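Local coordinates for nucleotidyl transferase AbiEii/AbiGii toxin family protein (Mycobacterium tuberculosis, PDB 6Y56) that acts as the nucleotidyltransferase toxin MenT4 of a toxin-antitoxin system and probably inhibits growth by inactivating tRNA acceptor stems, at residues 13-18 against 243-248; 44-49 against 71-76; 62-67 against 179-184; 106-111 against 126-131. One frame throughout, in Å; residues are numbered along the deposited sequence.

How the interactions relate
Interactions 2 and 4 share the mixed sheet: 44-49 with 71-76 joins the edge strand 47-49 to strand 68-72, and 106-111 with 126-131 pairs strands 107-114 and 125-129. Their centres lie about 10 Å apart, and they meet through neighbouring strands 68-72 and 125-129 and a salt bridge from Asp76 to Arg106. Both are consistent with the core of a nucleotidyltransferase. Interactions 1 and 3, with centres about 12 Å apart, meet where Leu243 touches Phe65 and Arg181. Interaction 1 joins the most distant parts of the sequence, and the other three fall between its segments; interaction 2 closes before interaction 4 opens, and interaction 3 alternates with interaction 2. Interaction 3 sets the loop before strand 68-72 on helix 180-189, and interaction 1 joins two loops outside the sheet.

Interaction 1: 13-18 against 243-248; sequences LGRAEA and LTRPVA
Arg15 and Arg245 run alongside one another in opposite senses, each laying aliphatic carbons over the guanidinium of the other. Arg15 CD lies over a face of the Arg245 group, toward its rim and 3.7 Å from Arg245 CZ. In return, Arg245 CB sits above the centre of the Arg15 group, 3.9 Å from Arg15 CZ. Ala18 CB lies against the opposite face, so the Arg15 guanidinium is held between two methyl or methylene carbons. Both chains bend at chi3 (48° in Arg15, 75° in Arg245), and the guanidinium planes end 35° apart.

No hydrogen bond links the two segments. The polar end of Arg15 instead meets the short helix 240-243, with NH2 bonded to Gly241 O and NH1 weakly to Val242 O. Electrostatically, Arg15 NE and Arg245 NE are only 4.3 Å apart, a closeness that the salt bridge from Arg15 NH2 to Glu17 OE2, 3.5 Å long, probably offsets.

Leu13, the C-prime residue of the Schellman motif ending helix 5-11, brings CB within 4.3 Å of Arg245 NH1, a looser contact. The pair thus joins the connection between helices 5-11 and 19-38 to the loop from helix 240-243 to helix 249-259, while Thr244 packs on Tyr184 of helix 180-189.

Interaction 2: 44-49 against 71-76; sequences NRLVFK and FSAPDD
Phe71 packs against three successive residues of the facing segment. Its CB has Val47 O 3.6 Å away and Leu46 CD1 at 3.7 Å, and the ring carbon CG is still close to that same methyl. Further out, CD1 of Phe71 passes Phe48 CA at 3.9 Å and has Val47 O near the plane of the ring. CE1 finally meets CD1 of Phe48, also at 3.9 Å. The two phenyl planes are inclined by 33° in an oblique pair, and Leu32 of helix 19-38 packs on both side chains.

The backbones beneath pair antiparallel, with Val47 and Ser72 as the hydrogen-bonded pair: Val47 N donates to Ser72 O at 3.0 Å and Ser72 N to Val47 O at 2.8 Å. Strand 47-49 lies at an edge of the mixed sheet and runs straight into helix 50-59, from which the chain returns as strand 68-72; this strand-helix-strand order is consistent with the nucleotidyltransferase fold of the family. Just before the strand, Arg45 and Leu46 together face Gly42 in a classic beta bulge.

Leu46 CD1 also touches Ala73 CB, its chi1 of -174° having swung CG anti to the backbone nitrogen. Beyond the strands a water continues the link, donating to Arg45 O and accepting from Asp75 N. The methylenes of Lys49 run along the Phe71-Ser72 peptide, with CE 3.7 Å from Phe71 O, and carry NZ to a salt bridge with Glu169.

Interaction 3: 62-67 against 179-184; sequences VGRFST and LARDLY
Arg64 and Arg181 both turn NH1 onto one water molecule, which also takes a hydrogen from Thr67 N and is bonded to Ser66 OG. The bond from Arg64 NH1 to this water is 3.0 Å long; the one from Arg181 NH1 is weak. Arg181 NH1 also donates directly to Thr67 OG1, at 2.8 Å and 153°, with the hydroxyl oxygen close to the guanidinium plane. A second water accepts from Arg181 NH2 and touches Thr67 OG1 weakly.

The two arginine chains lie nearly perpendicular, placing Arg181 CB over the centre of the Arg64 guanidinium, 3.8 Å from Arg64 CZ. Nearer its root, Arg64 lies on Tyr184: CB makes a CH-pi contact over the ring face, 4.1 Å from the centroid, and CD touches Tyr184 CD1 at 3.5 Å. With chi1 at 61°, Arg64 CG stands between its backbone nitrogen and carbonyl carbon, from where the extended chain runs across the ring face, over its CD1-CE1 side. Tyr184 OH is engaged by His188.

Each cation has its own carboxylate, Asp185 for Arg64 NH2 and Asp238 for Arg181 NE. Together with the shared water, these probably allow two positive groups to lie close while fixing the loop to helix 180-189.

Interaction 4: 106-111 against 126-131; sequences RHWQLR and VEFARR
Arg106 reaches along the opposing strand and donates from NH1 to Phe128 O, at 3.0 Å and 157°. The acceptor lies in the guanidinium plane, but the donor stands well above the carbonyl plane, 72° out of it. Arg130 folds over the same guanidinium, its CB above the centre and 4.0 Å from Arg106 CZ. A bend at chi3 (-51°) brings the Arg130 guanidinium back, so that Arg106 NE lies over one of its faces, 3.5 Å from Arg130 CZ.

The other side chains meet in pairs. CD1 of Trp108 touches Phe128 CE1 at 4.0 Å, near the plane of the phenyl ring, while Leu110 CB rests against Val126 CG2. On the opposite side of the sheet, His107 CD2 approaches Glu127 CG at 3.8 Å. The backbone sets this register: Trp108 and Val126 exchange two hydrogen bonds, and Phe128 N donates to Arg106 O at 2.9 Å.

In the second shell, Asp76 OD1 forms salt bridges with both Arg106 NH2 and Arg130 NH1, a shared anion that probably offsets the closeness of the two guanidinium groups, and Ala73 O also accepts from Arg106 NH1. Trp108 NE1 is anchored on Gly105 O and His107 ND1 on Thr101. Helix 76-86 covers Trp108 and Phe128 through Cys83. Strands 107-114 and 125-129 thus form a beta hairpin within the mixed sheet, flanked by helix as in the alpha/beta core of nucleotidyltransferases.

Interaction 1: 13-18 against 243-248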
loop_
_atom_site.group_PDB
_atom_site.type_symbol
_atom_site.label_atom_id
_atom_site.label_comp_id
_atom_site.label_asym_id
_atom_site.label_seq_id
_atom_site.Cartn_x
_atom_site.Cartn_y
_atom_site.Cartn_z
ATOM N N LEU A 13 -8.041 16.645 11.408
ATOM C CA LEU A 13 -9.458 16.942 11.629
ATOM C C LEU A 13 -9.761 17.284 13.082
ATOM O O LEU A 13 -10.855 17.009 13.580
ATOM C CB LEU A 13 -10.375 15.824 11.119
ATOM C CG LEU A 13 -10.624 15.778 9.621
ATOM C CD1 LEU A 13 -11.443 14.543 9.290
ATOM C CD2 LEU A 13 -11.342 17.036 9.151
ATOM N N GLY A 14 -8.802 17.886 13.777
ATOM C CA GLY A 14 -8.980 18.232 15.169
ATOM C C GLY A 14 -8.983 17.071 16.138
ATOM O O GLY A 14 -9.194 17.295 17.335
ATOM N N ARG A 15 -8.747 15.843 15.673
ATOM C CA ARG A 15 -8.741 14.666 16.542
ATOM C C ARG A 15 -7.376 14.533 17.213
ATOM O O ARG A 15 -6.371 14.259 16.546
ATOM C CB ARG A 15 -9.058 13.409 15.737
ATOM C CG ARG A 15 -10.321 13.485 14.897
ATOM C CD ARG A 15 -10.439 12.260 13.997
ATOM N NE ARG A 15 -10.202 11.031 14.746
ATOM C CZ ARG A 15 -9.577 9.958 14.262
ATOM N NH1 ARG A 15 -9.117 9.941 13.018
ATOM N NH2 ARG A 15 -9.408 8.896 15.034
ATOM N N ALA A 16 -7.344 14.692 18.537
ATOM C CA ALA A 16 -6.079 14.612 19.266
ATOM C C ALA A 16 -5.408 13.260 19.070
ATOM O O ALA A 16 -4.177 13.178 18.961
ATOM C CB ALA A 16 -6.315 14.877 20.754
ATOM N N GLU A 17 -6.199 12.190 19.006
ATOM C CA GLU A 17 -5.642 10.851 18.878
ATOM C C GLU A 17 -5.003 10.619 17.519
ATOM O O GLU A 17 -4.205 9.689 17.381
ATOM C CB GLU A 17 -6.724 9.800 19.112
ATOM C CG GLU A 17 -7.868 9.835 18.112
ATOM C CD GLU A 17 -9.089 10.576 18.635
ATOM O OE1 GLU A 17 -8.928 11.512 19.458
ATOM O OE2 GLU A 17 -10.213 10.218 18.216
ATOM N N ALA A 18 -5.335 11.434 16.522
ATOM C CA ALA A 18 -4.792 11.293 15.174
ATOM C C ALA A 18 -3.671 12.276 14.879
ATOM O O ALA A 18 -3.179 12.310 13.741
ATOM C CB ALA A 18 -5.896 11.449 14.125
ATOM N N LEU A 243 -6.453 6.050 12.469
ATOM C CA LEU A 243 -6.205 6.466 11.099
ATOM C C LEU A 243 -7.434 7.015 10.395
ATOM O O LEU A 243 -7.289 7.726 9.396
ATOM C CB LEU A 243 -5.661 5.280 10.294
ATOM C CG LEU A 243 -4.431 4.627 10.938
ATOM C CD1 LEU A 243 -4.021 3.398 10.142
ATOM C CD2 LEU A 243 -3.267 5.609 11.052
ATOM N N THR A 244 -8.633 6.700 10.880
ATOM C CA THR A 244 -9.849 7.176 10.237
ATOM C C THR A 244 -10.972 7.181 11.260
ATOM O O THR A 244 -10.895 6.525 12.299
ATOM C CB THR A 244 -10.233 6.302 9.034
ATOM O OG1 THR A 244 -11.333 6.899 8.339
ATOM C CG2 THR A 244 -10.626 4.899 9.478
ATOM N N ARG A 245 -12.028 7.924 10.931
ATOM C CA ARG A 245 -13.221 8.005 11.758
ATOM C C ARG A 245 -14.358 8.230 10.774
ATOM O O ARG A 245 -14.219 9.073 9.878
ATOM C CB ARG A 245 -13.087 9.209 12.688
ATOM C CG ARG A 245 -14.351 9.606 13.422
ATOM C CD ARG A 245 -14.148 10.892 14.218
ATOM N NE ARG A 245 -14.117 12.076 13.361
ATOM C CZ ARG A 245 -14.003 13.325 13.811
ATOM N NH1 ARG A 245 -13.986 14.344 12.963
ATOM N NH2 ARG A 245 -13.894 13.556 15.107
ATOM N N PRO A 246 -15.476 7.496 10.887
ATOM C CA PRO A 246 -15.735 6.454 11.877
ATOM C C PRO A 246 -15.174 5.117 11.431
ATOM O O PRO A 246 -14.867 4.927 10.254
ATOM C CB PRO A 246 -17.261 6.370 11.880
ATOM C CG PRO A 246 -17.632 6.670 10.480
ATOM C CD PRO A 246 -16.624 7.686 9.985
ATOM N N VAL A 247 -15.020 4.204 12.378
ATOM C CA VAL A 247 -14.709 2.815 12.070
ATOM C C VAL A 247 -16.034 2.074 11.955
ATOM O O VAL A 247 -16.834 2.067 12.897
ATOM C CB VAL A 247 -13.811 2.193 13.146
ATOM C CG1 VAL A 247 -13.495 0.746 12.803
ATOM C CG2 VAL A 247 -12.526 2.992 13.275
ATOM N N ALA A 248 -16.285 1.484 10.786
ATOM C CA ALA A 248 -17.556 0.830 10.486
ATOM C C ALA A 248 -17.253 -0.564 9.939
ATOM O O ALA A 248 -17.515 -0.858 8.768
ATOM C CB ALA A 248 -18.374 1.660 9.504
#

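Interaction 2: 44-49 against 71-76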
loop_
_atom_site.group_PDB
_atom_site.type_symbol
_atom_site.label_atom_id
_atom_site.label_comp_id
_atom_site.label_asym_id
_atom_site.label_seq_id
_atom_site.Cartn_x
_atom_site.Cartn_y
_atom_site.Cartn_z
ATOM N N ASN A 44 9.915 -1.326 -13.340
ATOM C CA ASN A 44 11.013 -2.273 -13.149
ATOM C C ASN A 44 12.203 -1.658 -12.433
ATOM O O ASN A 44 13.308 -2.192 -12.500
ATOM C CB ASN A 44 11.436 -2.937 -14.463
ATOM C CG ASN A 44 10.286 -3.622 -15.144
ATOM O OD1 ASN A 44 9.682 -4.539 -14.588
ATOM N ND2 ASN A 44 9.953 -3.168 -16.340
ATOM N N ARG A 45 12.004 -0.543 -11.742
ATOM C CA ARG A 45 13.067 0.058 -10.952
ATOM C C ARG A 45 12.568 0.437 -9.560
ATOM O O ARG A 45 13.053 -0.095 -8.555
ATOM C CB ARG A 45 13.676 1.269 -11.663
ATOM C CG ARG A 45 14.917 1.754 -10.942
ATOM C CD ARG A 45 15.613 2.920 -11.610
ATOM N NE ARG A 45 17.010 3.014 -11.168
ATOM C CZ ARG A 45 17.411 3.476 -9.983
ATOM N NH1 ARG A 45 16.539 3.911 -9.077
ATOM N NH2 ARG A 45 18.706 3.504 -9.699
ATOM N N LEU A 46 11.606 1.354 -9.489
ATOM C CA LEU A 46 11.079 1.797 -8.199
ATOM C C LEU A 46 9.690 2.370 -8.448
ATOM O O LEU A 46 9.556 3.393 -9.132
ATOM C CB LEU A 46 12.002 2.842 -7.590
ATOM C CG LEU A 46 11.643 3.293 -6.181
ATOM C CD1 LEU A 46 11.787 2.156 -5.163
ATOM C CD2 LEU A 46 12.503 4.490 -5.792
ATOM N N VAL A 47 8.664 1.709 -7.923
ATOM C CA VAL A 47 7.279 2.139 -8.094
ATOM C C VAL A 47 6.643 2.229 -6.713
ATOM O O VAL A 47 6.779 1.306 -5.905
ATOM C CB VAL A 47 6.492 1.171 -9.006
ATOM C CG1 VAL A 47 5.041 1.596 -9.106
ATOM C CG2 VAL A 47 7.109 1.152 -10.396
ATOM N N PHE A 48 5.947 3.334 -6.446
ATOM C CA PHE A 48 5.240 3.546 -5.185
ATOM C C PHE A 48 3.934 2.756 -5.214
ATOM O O PHE A 48 3.179 2.821 -6.188
ATOM C CB PHE A 48 4.984 5.054 -5.100
ATOM C CG PHE A 48 4.398 5.550 -3.800
ATOM C CD1 PHE A 48 4.624 4.914 -2.586
ATOM C CD2 PHE A 48 3.640 6.720 -3.810
ATOM C CE1 PHE A 48 4.081 5.415 -1.401
ATOM C CE2 PHE A 48 3.109 7.226 -2.638
ATOM C CZ PHE A 48 3.329 6.577 -1.439
ATOM N N LYS A 49 3.652 2.002 -4.155
ATOM C CA LYS A 49 2.461 1.140 -4.164
ATOM C C LYS A 49 1.828 1.093 -2.773
ATOM O O LYS A 49 2.129 1.904 -1.900
ATOM C CB LYS A 49 2.789 -0.254 -4.716
ATOM C CG LYS A 49 3.733 -1.072 -3.853
ATOM C CD LYS A 49 3.990 -2.426 -4.523
ATOM C CE LYS A 49 4.746 -3.365 -3.619
ATOM N NZ LYS A 49 3.786 -4.332 -3.037
ATOM N N PHE A 71 7.139 0.019 -1.703
ATOM C CA PHE A 71 7.633 0.203 -3.051
ATOM C C PHE A 71 7.849 -1.155 -3.684
ATOM O O PHE A 71 8.148 -2.140 -2.998
ATOM C CB PHE A 71 8.970 0.949 -3.082
ATOM C CG PHE A 71 8.926 2.290 -2.434
ATOM C CD1 PHE A 71 8.531 3.404 -3.152
ATOM C CD2 PHE A 71 9.275 2.446 -1.099
ATOM C CE1 PHE A 71 8.478 4.661 -2.556
ATOM C CE2 PHE A 71 9.225 3.697 -0.495
ATOM C CZ PHE A 71 8.818 4.803 -1.216
ATOM N N SER A 72 7.709 -1.199 -5.005
ATOM C CA SER A 72 8.220 -2.317 -5.777
ATOM C C SER A 72 9.618 -1.932 -6.231
ATOM O O SER A 72 9.801 -0.879 -6.857
ATOM C CB SER A 72 7.334 -2.601 -6.985
ATOM O OG SER A 72 7.952 -3.562 -7.827
ATOM N N ALA A 73 10.601 -2.760 -5.890
ATOM C CA ALA A 73 11.996 -2.491 -6.240
ATOM C C ALA A 73 12.694 -3.820 -6.420
ATOM O O ALA A 73 13.263 -4.378 -5.475
ATOM C CB ALA A 73 12.693 -1.666 -5.157
ATOM N N PRO A 74 12.694 -4.365 -7.642
ATOM C CA PRO A 74 13.282 -5.698 -7.841
ATOM C C PRO A 74 14.777 -5.798 -7.555
ATOM O O PRO A 74 15.255 -6.911 -7.292
ATOM C CB PRO A 74 12.968 -6.001 -9.313
ATOM C CG PRO A 74 11.741 -5.186 -9.610
ATOM C CD PRO A 74 11.922 -3.915 -8.819
ATOM N N ASP A 75 15.533 -4.703 -7.607
ATOM C CA ASP A 75 16.991 -4.754 -7.529
ATOM C C ASP A 75 17.437 -4.362 -6.124
ATOM O O ASP A 75 17.133 -3.262 -5.655
ATOM C CB ASP A 75 17.596 -3.804 -8.563
ATOM C CG ASP A 75 19.117 -3.936 -8.689
ATOM O OD1 ASP A 75 19.751 -4.585 -7.834
ATOM O OD2 ASP A 75 19.677 -3.389 -9.667
ATOM N N ASP A 76 18.193 -5.248 -5.472
ATOM C CA ASP A 76 18.699 -4.962 -4.132
ATOM C C ASP A 76 19.538 -3.687 -4.099
ATOM O O ASP A 76 19.577 -2.996 -3.075
ATOM C CB ASP A 76 19.556 -6.131 -3.635
ATOM C CG ASP A 76 18.747 -7.384 -3.358
ATOM O OD1 ASP A 76 17.510 -7.303 -3.246
ATOM O OD2 ASP A 76 19.351 -8.469 -3.265
HETATM O O HOH W 1 14.890 -2.158 -8.662
#

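Interaction 3: 62-67 against 179-184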
loop_
_atom_site.group_PDB
_atom_site.type_symbol
_atom_site.label_atom_id
_atom_site.label_comp_id
_atom_site.label_asym_id
_atom_site.label_seq_id
_atom_site.Cartn_x
_atom_site.Cartn_y
_atom_site.Cartn_z
ATOM N N VAL A 62 -10.181 11.962 1.424
ATOM C CA VAL A 62 -11.346 11.028 1.493
ATOM C C VAL A 62 -10.884 9.668 2.036
ATOM O O VAL A 62 -11.744 8.828 2.320
ATOM C CB VAL A 62 -12.084 10.891 0.147
ATOM C CG1 VAL A 62 -12.557 12.235 -0.382
ATOM C CG2 VAL A 62 -11.247 10.168 -0.893
ATOM N N GLY A 63 -9.570 9.463 2.159
ATOM C CA GLY A 63 -9.047 8.219 2.670
ATOM C C GLY A 63 -8.383 8.375 4.030
ATOM O O GLY A 63 -8.133 9.473 4.525
ATOM N N ARG A 64 -8.062 7.227 4.611
ATOM C CA ARG A 64 -7.438 7.153 5.919
ATOM C C ARG A 64 -5.970 7.573 5.846
ATOM O O ARG A 64 -5.321 7.548 4.794
ATOM C CB ARG A 64 -7.476 5.710 6.422
ATOM C CG ARG A 64 -6.714 4.753 5.505
ATOM C CD ARG A 64 -6.661 3.338 6.077
ATOM N NE ARG A 64 -5.907 2.411 5.229
ATOM C CZ ARG A 64 -4.615 2.130 5.381
ATOM N NH1 ARG A 64 -3.911 2.697 6.354
ATOM N NH2 ARG A 64 -4.026 1.287 4.552
ATOM N N PHE A 65 -5.434 7.943 6.998
ATOM C CA PHE A 65 -3.988 7.985 7.115
ATOM C C PHE A 65 -3.435 6.571 6.957
ATOM O O PHE A 65 -4.112 5.572 7.229
ATOM C CB PHE A 65 -3.595 8.542 8.484
ATOM C CG PHE A 65 -3.883 10.015 8.659
ATOM C CD1 PHE A 65 -3.393 10.935 7.748
ATOM C CD2 PHE A 65 -4.630 10.474 9.747
ATOM C CE1 PHE A 65 -3.633 12.296 7.905
ATOM C CE2 PHE A 65 -4.867 11.848 9.907
ATOM C CZ PHE A 65 -4.372 12.745 8.987
ATOM N N SER A 66 -2.189 6.482 6.502
ATOM C CA SER A 66 -1.553 5.196 6.252
ATOM C C SER A 66 -0.087 5.319 6.635
ATOM O O SER A 66 0.582 6.275 6.224
ATOM C CB SER A 66 -1.712 4.837 4.771
ATOM O OG SER A 66 -1.318 3.511 4.495
ATOM N N THR A 67 0.409 4.362 7.420
ATOM C CA THR A 67 1.661 4.540 8.149
ATOM C C THR A 67 2.847 3.859 7.494
ATOM O O THR A 67 3.973 3.990 7.996
ATOM C CB THR A 67 1.541 3.978 9.567
ATOM O OG1 THR A 67 1.386 2.553 9.494
ATOM C CG2 THR A 67 0.356 4.594 10.296
ATOM N N LEU A 179 -6.984 -7.925 7.784
ATOM C CA LEU A 179 -6.474 -6.700 8.388
ATOM C C LEU A 179 -7.479 -5.575 8.177
ATOM O O LEU A 179 -7.930 -5.347 7.053
ATOM C CB LEU A 179 -5.130 -6.301 7.762
ATOM C CG LEU A 179 -4.013 -7.345 7.713
ATOM C CD1 LEU A 179 -2.747 -6.768 7.067
ATOM C CD2 LEU A 179 -3.715 -7.900 9.112
ATOM N N ALA A 180 -7.800 -4.841 9.249
ATOM C CA ALA A 180 -8.781 -3.767 9.118
ATOM C C ALA A 180 -8.344 -2.699 8.124
ATOM O O ALA A 180 -9.192 -2.117 7.440
ATOM C CB ALA A 180 -9.072 -3.130 10.480
ATOM N N ARG A 181 -7.038 -2.410 8.037
ATOM C CA ARG A 181 -6.594 -1.397 7.085
ATOM C C ARG A 181 -6.829 -1.862 5.656
ATOM O O ARG A 181 -7.204 -1.062 4.788
ATOM C CB ARG A 181 -5.118 -1.054 7.307
ATOM C CG ARG A 181 -4.803 -0.463 8.683
ATOM C CD ARG A 181 -3.296 -0.332 8.889
ATOM N NE ARG A 181 -2.952 0.141 10.230
ATOM C CZ ARG A 181 -1.805 0.742 10.537
ATOM N NH1 ARG A 181 -0.891 0.946 9.600
ATOM N NH2 ARG A 181 -1.576 1.137 11.785
ATOM N N ASP A 182 -6.662 -3.162 5.405
ATOM C CA ASP A 182 -6.946 -3.684 4.073
ATOM C C ASP A 182 -8.444 -3.664 3.795
ATOM O O ASP A 182 -8.867 -3.358 2.676
ATOM C CB ASP A 182 -6.442 -5.115 3.935
ATOM C CG ASP A 182 -4.933 -5.216 3.809
ATOM O OD1 ASP A 182 -4.258 -4.189 3.599
ATOM O OD2 ASP A 182 -4.423 -6.348 3.952
ATOM N N LEU A 183 -9.261 -4.003 4.800
ATOM C CA LEU A 183 -10.710 -3.918 4.635
ATOM C C LEU A 183 -11.139 -2.496 4.290
ATOM O O LEU A 183 -11.970 -2.284 3.398
ATOM C CB LEU A 183 -11.389 -4.380 5.924
ATOM C CG LEU A 183 -12.915 -4.243 5.994
ATOM C CD1 LEU A 183 -13.582 -5.119 4.937
ATOM C CD2 LEU A 183 -13.400 -4.605 7.385
ATOM N N TYR A 184 -10.592 -1.505 4.998
ATOM C CA TYR A 184 -10.901 -0.114 4.689
ATOM C C TYR A 184 -10.565 0.217 3.236
ATOM O O TYR A 184 -11.349 0.858 2.525
ATOM C CB TYR A 184 -10.140 0.819 5.644
ATOM C CG TYR A 184 -10.396 2.268 5.342
ATOM C CD1 TYR A 184 -9.653 2.948 4.376
ATOM C CD2 TYR A 184 -11.418 2.954 5.987
ATOM C CE1 TYR A 184 -9.903 4.266 4.077
ATOM C CE2 TYR A 184 -11.678 4.283 5.693
ATOM C CZ TYR A 184 -10.925 4.926 4.731
ATOM O OH TYR A 184 -11.195 6.247 4.432
HETATM O O HOH W 2 -1.144 1.860 7.014
HETATM O O HOH W 3 1.023 1.941 12.851
#

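Interaction 4: 106-111 against 126-131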
loop_
_atom_site.group_PDB
_atom_site.type_symbol
_atom_site.label_atom_id
_atom_site.label_comp_id
_atom_site.label_asym_id
_atom_site.label_seq_id
_atom_site.Cartn_x
_atom_site.Cartn_y
_atom_site.Cartn_z
ATOM N N ARG A 106 15.009 -5.466 3.170
ATOM C CA ARG A 106 13.836 -4.972 2.467
ATOM C C ARG A 106 12.705 -4.540 3.380
ATOM O O ARG A 106 11.658 -4.109 2.880
ATOM C CB ARG A 106 13.352 -6.019 1.454
ATOM C CG ARG A 106 14.249 -6.059 0.222
ATOM C CD ARG A 106 13.929 -7.193 -0.716
ATOM N NE ARG A 106 14.689 -7.011 -1.947
ATOM C CZ ARG A 106 14.269 -6.290 -2.983
ATOM N NH1 ARG A 106 13.071 -5.706 -2.965
ATOM N NH2 ARG A 106 15.052 -6.160 -4.047
ATOM N N HIS A 107 12.880 -4.607 4.697
ATOM C CA HIS A 107 11.850 -4.144 5.620
ATOM C C HIS A 107 12.487 -3.319 6.722
ATOM O O HIS A 107 13.466 -3.747 7.344
ATOM C CB HIS A 107 11.004 -5.263 6.221
ATOM C CG HIS A 107 9.813 -4.748 6.976
ATOM N ND1 HIS A 107 9.885 -4.352 8.295
ATOM C CD2 HIS A 107 8.539 -4.505 6.581
ATOM C CE1 HIS A 107 8.700 -3.921 8.691
ATOM N NE2 HIS A 107 7.865 -4.006 7.671
ATOM N N TRP A 108 11.928 -2.143 6.965
ATOM C CA TRP A 108 12.564 -1.146 7.808
ATOM C C TRP A 108 11.522 -0.490 8.691
ATOM O O TRP A 108 10.387 -0.268 8.268
ATOM C CB TRP A 108 13.259 -0.066 6.965
ATOM C CG TRP A 108 14.281 -0.647 6.050
ATOM C CD1 TRP A 108 14.051 -1.315 4.878
ATOM C CD2 TRP A 108 15.697 -0.673 6.254
ATOM N NE1 TRP A 108 15.242 -1.749 4.337
ATOM C CE2 TRP A 108 16.264 -1.361 5.165
ATOM C CE3 TRP A 108 16.542 -0.166 7.245
ATOM C CZ2 TRP A 108 17.636 -1.555 5.041
ATOM C CZ3 TRP A 108 17.899 -0.359 7.123
ATOM C CH2 TRP A 108 18.435 -1.050 6.032
ATOM N N GLN A 109 11.904 -0.179 9.919
ATOM C CA GLN A 109 11.109 0.702 10.751
ATOM C C GLN A 109 11.542 2.134 10.472
ATOM O O GLN A 109 12.741 2.435 10.486
ATOM C CB GLN A 109 11.314 0.376 12.227
ATOM C CG GLN A 109 10.562 1.344 13.126
ATOM C CD GLN A 109 10.401 0.861 14.551
ATOM O OE1 GLN A 109 11.078 -0.075 14.997
ATOM N NE2 GLN A 109 9.504 1.512 15.283
ATOM N N LEU A 110 10.569 3.009 10.230
ATOM C CA LEU A 110 10.834 4.412 9.952
ATOM C C LEU A 110 10.588 5.239 11.204
ATOM O O LEU A 110 9.548 5.103 11.848
ATOM C CB LEU A 110 9.917 4.906 8.836
ATOM C CG LEU A 110 10.033 6.387 8.469
ATOM C CD1 LEU A 110 11.352 6.664 7.800
ATOM C CD2 LEU A 110 8.883 6.756 7.558
ATOM N N ARG A 111 11.532 6.110 11.533
ATOM C CA ARG A 111 11.346 7.064 12.609
ATOM C C ARG A 111 11.514 8.458 12.038
ATOM O O ARG A 111 12.344 8.681 11.156
ATOM C CB ARG A 111 12.333 6.811 13.745
ATOM C CG ARG A 111 11.978 5.563 14.549
ATOM C CD ARG A 111 12.836 5.417 15.796
ATOM N NE ARG A 111 12.410 4.300 16.639
ATOM C CZ ARG A 111 12.836 3.045 16.503
ATOM N NH1 ARG A 111 13.701 2.729 15.544
ATOM N NH2 ARG A 111 12.392 2.100 17.326
ATOM N N VAL A 126 8.920 1.025 6.120
ATOM C CA VAL A 126 9.194 1.083 4.692
ATOM C C VAL A 126 9.488 -0.340 4.249
ATOM O O VAL A 126 10.266 -1.046 4.901
ATOM C CB VAL A 126 10.393 1.998 4.386
ATOM C CG1 VAL A 126 10.566 2.163 2.890
ATOM C CG2 VAL A 126 10.233 3.351 5.064
ATOM N N GLU A 127 8.863 -0.770 3.155
ATOM C CA GLU A 127 9.057 -2.127 2.665
ATOM C C GLU A 127 9.250 -2.098 1.160
ATOM O O GLU A 127 8.620 -1.296 0.462
ATOM C CB GLU A 127 7.861 -3.019 2.996
ATOM C CG GLU A 127 8.127 -4.494 2.806
ATOM C CD GLU A 127 6.915 -5.343 3.119
ATOM O OE1 GLU A 127 6.965 -6.562 2.857
ATOM O OE2 GLU A 127 5.915 -4.789 3.624
ATOM N N PHE A 128 10.097 -2.998 0.662
ATOM C CA PHE A 128 10.470 -3.048 -0.747
ATOM C C PHE A 128 10.204 -4.447 -1.268
ATOM O O PHE A 128 10.919 -5.391 -0.906
ATOM C CB PHE A 128 11.948 -2.736 -0.914
ATOM C CG PHE A 128 12.335 -1.372 -0.464
ATOM C CD1 PHE A 128 12.692 -1.140 0.850
ATOM C CD2 PHE A 128 12.378 -0.325 -1.362
ATOM C CE1 PHE A 128 13.070 0.109 1.282
ATOM C CE2 PHE A 128 12.762 0.935 -0.941
ATOM C CZ PHE A 128 13.102 1.150 0.384
ATOM N N ALA A 129 9.199 -4.581 -2.128
ATOM C CA ALA A 129 8.869 -5.870 -2.713
ATOM C C ALA A 129 9.858 -6.215 -3.816
ATOM O O ALA A 129 10.293 -5.344 -4.579
ATOM C CB ALA A 129 7.463 -5.818 -3.314
ATOM N N ARG A 130 10.206 -7.498 -3.906
ATOM C CA ARG A 130 11.140 -7.985 -4.910
ATOM C C ARG A 130 10.456 -8.386 -6.208
ATOM O O ARG A 130 11.055 -8.244 -7.280
ATOM C CB ARG A 130 11.886 -9.204 -4.362
ATOM C CG ARG A 130 13.046 -9.647 -5.219
ATOM C CD ARG A 130 13.639 -10.956 -4.713
ATOM N NE ARG A 130 13.948 -10.914 -3.285
ATOM C CZ ARG A 130 15.071 -10.417 -2.778
ATOM N NH1 ARG A 130 15.995 -9.910 -3.584
ATOM N NH2 ARG A 130 15.269 -10.420 -1.466
ATOM N N ARG A 131 9.231 -8.909 -6.131
ATOM C CA ARG A 131 8.579 -9.439 -7.321
ATOM C C ARG A 131 8.171 -8.287 -8.226
ATOM O O ARG A 131 7.558 -7.326 -7.756
ATOM C CB ARG A 131 7.347 -10.259 -6.939
ATOM C CG ARG A 131 6.827 -11.136 -8.081
ATOM C CD ARG A 131 5.541 -11.874 -7.723
ATOM N NE ARG A 131 5.562 -12.362 -6.348
ATOM C CZ ARG A 131 4.482 -12.691 -5.646
ATOM N NH1 ARG A 131 3.264 -12.604 -6.181
ATOM N NH2 ARG A 131 4.626 -13.104 -4.395
#